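Local coordinates for fibronectin type III domain-containing protein (Simiduia agarivorans, PDB 6P2K), which probably hydrolyses beta-1,4-glucan chains such as xyloglucan, as a family 74 glycoside hydrolase whose modelled part is built from seven-bladed beta-propellers, at residues V459-A464 with E537-A542; V494-G499 with D544-G549. All blocks are in the same frame, centred on the assembly; numbering follows the deposited sequence.

How the contacts relate
Contacts 1 and 2 are two meeting points of one short helix, 539-547, with one four-stranded antiparallel sheet. The start of the helix faces strand 459-467 in contact 1, and its end faces edge strand 493-496 in contact 2. The centres of the two contacts lie about 11 Å apart, and they join directly where Ile539 CG1 packs on Leu496 CD1 at 3.9 Å. Each has a zinc ion nearby, but in different ways. In contact 2 Asp544 OD2 binds the metal itself at 2.2 Å, whereas in contact 1 the side chain of Val463 stays about 9 Å from a zinc ion and from the side chains of its ligands Asp405 and Asp513.

Contact 1: V459-A464 with E537-A542; sequences VPTVVA and EDIGRA. With PE3 (3,6,9,12,15,18,21,24,27,30,33,36,39-tridecaoxahentetracontane-1,41-diol), chain V.
Ile539 pushes its terminal methyl against the strand 459-464, and the tight spot is where CD1 meets Val463 CG1 at 3.5 Å. The isoleucine side chain is fully stretched, with CG1 anti to the backbone N (chi1 -172°) and chi2 at 174°, and this carries CD1 far enough from the helix to reach the sheet. The two side chains cross obliquely. Thr461, two residues earlier on the same face of the strand, adds a looser touch: its CG2 lies 4.3 Å from the same CD1. Its hydroxyl turns back instead to Val459 O, 2.9 Å from OG1. The strand belongs to a four-stranded antiparallel sheet, a propeller blade, whereas helix 539-547 is inserted between strands 532-536 and 555-559 of the next sheet, so this apolar contact joins neighbouring sheets. Away from the sheet the helix start is polar and more open. Asp538 is the N-cap, its OD1 accepting from Arg541 N at 3.1 Å and, weakly, from Gly540 N, while Glu537 is exposed. At the start of the strand, Pro460 CD rests 3.6 Å from O43 of a polyethylene glycol fragment.

Contact 2: V494-G499 with D544-G549; sequences VELAGG and DYHDRG. With ZN (zinc ion), chain O.
His546 is held by two subunits: its ring lies against Val494 of its own chain, while NE2 is hydrogen-bonded to Glu389 of a third subunit. Val494 CG2 sits over one face of the imidazole, 4.1 Å from its centroid and 17° off the normal, a CH-pi contact offset toward the rim. Val494 CB presses closer, 3.4 Å from His546 CE1. With CG anti to its own N, a chi1 of 173° lays the histidine ring against the strand, and CD2 comes obliquely to within 3.6 Å of Glu495 O. Leu496 crosses it at about a right angle, CD2 lying 4.0 Å from His546 CB. The strand, 493-496, is the last of its propeller blade, and a classic beta bulge sets Leu496 and Ala497 both opposite Leu479. The helix ends in a Schellman motif, with Gly549 at positive phi and its N 3.0 Å from His546 O. ND1 of the imidazole makes a weak but nearly straight bond (177°) to Asp547 OD1, which lies in the ring plane at the edge, 3.5 Å away. Replacing His546 by alanine would remove the ring, and is likely to leave the Val494 methyls without their cover and Glu389 of the third subunit without this partner. On another side of the helix Asp544 OD2 binds the zinc ion together with two waters and Asp544 OD2 of a second subunit, and Arg548 forms a salt bridge with that second Asp544.

Contact 1: V459-A464 with E537-A542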
loop_
_atom_site.group_PDB
_atom_site.type_symbol
_atom_site.label_atom_id
_atom_site.label_comp_id
_atom_site.label_asym_id
_atom_site.label_seq_id
_atom_site.Cartn_x
_atom_site.Cartn_y
_atom_site.Cartn_z
ATOM N N VAL B 459 -6.429 18.246 9.737
ATOM C CA VAL B 459 -6.579 17.019 10.516
ATOM C C VAL B 459 -6.340 17.357 11.984
ATOM O O VAL B 459 -5.246 17.834 12.324
ATOM C CB VAL B 459 -5.610 15.924 10.041
ATOM C CG1 VAL B 459 -5.944 14.593 10.693
ATOM C CG2 VAL B 459 -5.649 15.793 8.523
ATOM N N PRO B 460 -7.305 17.124 12.873
ATOM C CA PRO B 460 -7.070 17.387 14.297
ATOM C C PRO B 460 -5.942 16.513 14.822
ATOM O O PRO B 460 -5.846 15.329 14.499
ATOM C CB PRO B 460 -8.412 17.040 14.951
ATOM C CG PRO B 460 -9.088 16.115 13.987
ATOM C CD PRO B 460 -8.630 16.535 12.620
ATOM N N THR B 461 -5.078 17.116 15.635
ATOM C CA THR B 461 -3.820 16.492 16.020
ATOM C C THR B 461 -3.558 16.745 17.495
ATOM O O THR B 461 -3.442 17.902 17.918
ATOM C CB THR B 461 -2.667 17.037 15.171
ATOM O OG1 THR B 461 -2.956 16.823 13.785
ATOM C CG2 THR B 461 -1.356 16.349 15.530
ATOM N N VAL B 462 -3.458 15.664 18.273
ATOM C CA VAL B 462 -3.079 15.777 19.673
ATOM C C VAL B 462 -1.638 16.258 19.763
ATOM O O VAL B 462 -0.770 15.804 19.009
ATOM C CB VAL B 462 -3.242 14.421 20.384
ATOM C CG1 VAL B 462 -3.348 14.611 21.894
ATOM C CG2 VAL B 462 -4.439 13.662 19.831
ATOM N N VAL B 463 -1.377 17.188 20.678
ATOM C CA VAL B 463 -0.023 17.588 21.039
ATOM C C VAL B 463 0.160 17.330 22.527
ATOM O O VAL B 463 -0.779 17.503 23.314
ATOM C CB VAL B 463 0.270 19.066 20.699
ATOM C CG1 VAL B 463 0.132 19.299 19.210
ATOM C CG2 VAL B 463 -0.653 20.003 21.479
ATOM N N ALA B 464 1.359 16.899 22.914
ATOM C CA ALA B 464 1.588 16.509 24.296
ATOM C C ALA B 464 3.034 16.753 24.696
ATOM O O ALA B 464 3.958 16.544 23.905
ATOM C CB ALA B 464 1.235 15.032 24.522
ATOM N N GLU B 537 5.188 27.347 14.512
ATOM C CA GLU B 537 4.377 28.277 13.733
ATOM C C GLU B 537 3.240 27.558 13.016
ATOM O O GLU B 537 2.104 28.047 12.989
ATOM C CB GLU B 537 5.262 29.021 12.733
ATOM C CG GLU B 537 4.500 29.889 11.748
ATOM C CD GLU B 537 4.174 31.255 12.319
ATOM O OE1 GLU B 537 3.135 31.836 11.930
ATOM O OE2 GLU B 537 4.961 31.747 13.157
ATOM N N ASP B 538 3.526 26.394 12.435
ATOM C CA ASP B 538 2.516 25.608 11.732
ATOM C C ASP B 538 2.862 24.142 11.941
ATOM O O ASP B 538 3.876 23.668 11.420
ATOM C CB ASP B 538 2.476 25.962 10.246
ATOM C CG ASP B 538 1.314 25.308 9.516
ATOM O OD1 ASP B 538 1.169 24.069 9.595
ATOM O OD2 ASP B 538 0.542 26.036 8.859
ATOM N N ILE B 539 2.027 23.427 12.698
ATOM C CA ILE B 539 2.353 22.047 13.029
ATOM C C ILE B 539 2.220 21.129 11.818
ATOM O O ILE B 539 2.881 20.086 11.760
ATOM C CB ILE B 539 1.485 21.559 14.202
ATOM C CG1 ILE B 539 1.963 20.183 14.672
ATOM C CG2 ILE B 539 0.010 21.532 13.807
ATOM C CD1 ILE B 539 1.269 19.687 15.900
ATOM N N GLY B 540 1.395 21.496 10.835
ATOM C CA GLY B 540 1.361 20.727 9.601
ATOM C C GLY B 540 2.692 20.754 8.871
ATOM O O GLY B 540 3.170 19.726 8.388
ATOM N N ARG B 541 3.310 21.934 8.789
ATOM C CA ARG B 541 4.624 22.044 8.163
ATOM C C ARG B 541 5.669 21.244 8.931
ATOM O O ARG B 541 6.521 20.579 8.331
ATOM C CB ARG B 541 5.029 23.515 8.071
ATOM C CG ARG B 541 6.322 23.771 7.328
ATOM C CD ARG B 541 6.451 25.244 6.983
ATOM N NE ARG B 541 7.587 25.508 6.104
ATOM C CZ ARG B 541 8.628 26.265 6.436
ATOM N NH1 ARG B 541 8.679 26.841 7.630
ATOM N NH2 ARG B 541 9.617 26.449 5.572
ATOM N N ALA B 542 5.622 21.296 10.265
ATOM C CA ALA B 542 6.541 20.491 11.063
ATOM C C ALA B 542 6.337 19.005 10.796
ATOM O O ALA B 542 7.303 18.232 10.769
ATOM C CB ALA B 542 6.355 20.799 12.548
HETATM O O43 PE3 V . -9.786 19.911 12.107
HETATM C C42 PE3 V . -9.708 21.039 12.981
HETATM C C41 PE3 V . -9.231 20.592 14.365
HETATM O O40 PE3 V . -9.180 21.758 15.198
HETATM C C39 PE3 V . -8.760 21.424 16.526
HETATM C C38 PE3 V . -8.723 22.700 17.357
HETATM O O37 PE3 V . -10.031 23.299 17.396
#

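Contact 2: V494-G499 with D544-G549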
loop_
_atom_site.group_PDB
_atom_site.type_symbol
_atom_site.label_atom_id
_atom_site.label_comp_id
_atom_site.label_asym_id
_atom_site.label_seq_id
_atom_site.Cartn_x
_atom_site.Cartn_y
_atom_site.Cartn_z
ATOM N N VAL B 494 4.268 10.595 17.129
ATOM C CA VAL B 494 5.608 10.888 16.637
ATOM C C VAL B 494 6.162 12.058 17.439
ATOM O O VAL B 494 5.415 12.959 17.836
ATOM C CB VAL B 494 5.621 11.209 15.126
ATOM C CG1 VAL B 494 5.164 10.002 14.316
ATOM C CG2 VAL B 494 4.758 12.426 14.817
ATOM N N GLU B 495 7.468 12.037 17.691
ATOM C CA GLU B 495 8.123 13.106 18.434
ATOM C C GLU B 495 8.580 14.198 17.477
ATOM O O GLU B 495 9.285 13.923 16.501
ATOM C CB GLU B 495 9.318 12.573 19.224
ATOM C CG GLU B 495 9.994 13.641 20.077
ATOM C CD GLU B 495 11.288 13.164 20.698
ATOM O OE1 GLU B 495 12.121 12.579 19.976
ATOM O OE2 GLU B 495 11.471 13.370 21.914
ATOM N N LEU B 496 8.196 15.438 17.773
ATOM C CA LEU B 496 8.507 16.565 16.901
ATOM C C LEU B 496 9.702 17.390 17.361
ATOM O O LEU B 496 10.415 17.938 16.514
ATOM C CB LEU B 496 7.289 17.488 16.773
ATOM C CG LEU B 496 6.147 16.984 15.881
ATOM C CD1 LEU B 496 5.015 18.004 15.826
ATOM C CD2 LEU B 496 6.657 16.663 14.476
ATOM N N ALA B 497 9.947 17.495 18.666
ATOM C CA ALA B 497 10.995 18.386 19.152
ATOM C C ALA B 497 11.345 18.035 20.591
ATOM O O ALA B 497 10.586 17.363 21.292
ATOM C CB ALA B 497 10.564 19.854 19.057
ATOM N N GLY B 498 12.509 18.518 21.024
ATOM C CA GLY B 498 12.921 18.376 22.405
ATOM C C GLY B 498 13.788 17.167 22.687
ATOM O O GLY B 498 14.610 16.771 21.853
ATOM N N GLY B 499 13.611 16.573 23.866
ATOM C CA GLY B 499 14.437 15.475 24.303
ATOM C C GLY B 499 15.801 15.959 24.748
ATOM O O GLY B 499 16.121 17.148 24.652
ATOM N N ASP B 544 5.198 17.836 7.913
ATOM C CA ASP B 544 5.726 17.621 6.565
ATOM C C ASP B 544 7.204 17.252 6.624
ATOM O O ASP B 544 7.641 16.287 5.988
ATOM C CB ASP B 544 5.500 18.866 5.683
ATOM C CG ASP B 544 4.042 19.043 5.288
ATOM O OD1 ASP B 544 3.239 18.115 5.520
ATOM O OD2 ASP B 544 3.703 20.111 4.739
ATOM N N TYR B 545 7.985 17.996 7.411
ATOM C CA TYR B 545 9.402 17.684 7.558
ATOM C C TYR B 545 9.606 16.346 8.253
ATOM O O TYR B 545 10.475 15.561 7.856
ATOM C CB TYR B 545 10.113 18.791 8.339
ATOM C CG TYR B 545 10.548 19.957 7.490
ATOM C CD1 TYR B 545 9.611 20.797 6.900
ATOM C CD2 TYR B 545 11.896 20.226 7.282
ATOM C CE1 TYR B 545 10.002 21.868 6.124
ATOM C CE2 TYR B 545 12.295 21.297 6.505
ATOM C CZ TYR B 545 11.341 22.115 5.929
ATOM O OH TYR B 545 11.727 23.184 5.158
ATOM N N HIS B 546 8.820 16.069 9.297
ATOM C CA HIS B 546 9.016 14.834 10.047
ATOM C C HIS B 546 8.787 13.611 9.170
ATOM O O HIS B 546 9.530 12.626 9.260
ATOM C CB HIS B 546 8.091 14.784 11.263
ATOM C CG HIS B 546 8.124 13.466 11.973
ATOM N ND1 HIS B 546 7.371 12.383 11.567
ATOM C CD2 HIS B 546 8.844 13.046 13.039
ATOM C CE1 HIS B 546 7.618 11.357 12.361
ATOM N NE2 HIS B 546 8.505 11.734 13.265
ATOM N N ASP B 547 7.762 13.651 8.316
ATOM C CA ASP B 547 7.456 12.505 7.468
ATOM C C ASP B 547 8.538 12.244 6.429
ATOM O O ASP B 547 8.566 11.154 5.848
ATOM C CB ASP B 547 6.105 12.706 6.782
ATOM C CG ASP B 547 4.938 12.624 7.757
ATOM O OD1 ASP B 547 5.159 12.230 8.922
ATOM O OD2 ASP B 547 3.799 12.949 7.359
ATOM N N ARG B 548 9.416 13.212 6.176
ATOM C CA ARG B 548 10.540 13.036 5.267
ATOM C C ARG B 548 11.806 12.578 5.977
ATOM O O ARG B 548 12.877 12.572 5.360
ATOM C CB ARG B 548 10.841 14.340 4.525
ATOM C CG ARG B 548 9.850 14.718 3.460
ATOM C CD ARG B 548 10.364 15.922 2.687
ATOM N NE ARG B 548 10.212 17.170 3.435
ATOM C CZ ARG B 548 9.113 17.918 3.414
ATOM N NH1 ARG B 548 8.071 17.544 2.684
ATOM N NH2 ARG B 548 9.054 19.042 4.119
ATOM N N GLY B 549 11.714 12.206 7.251
ATOM C CA GLY B 549 12.912 11.930 8.020
ATOM C C GLY B 549 13.748 13.161 8.282
ATOM O O GLY B 549 14.977 13.068 8.344
HETATM ZN ZN ZN O . 5.303 21.111 3.517
HETATM O O HOH W 1 7.115 21.780 4.428
HETATM O O HOH W 2 4.237 22.598 2.752
#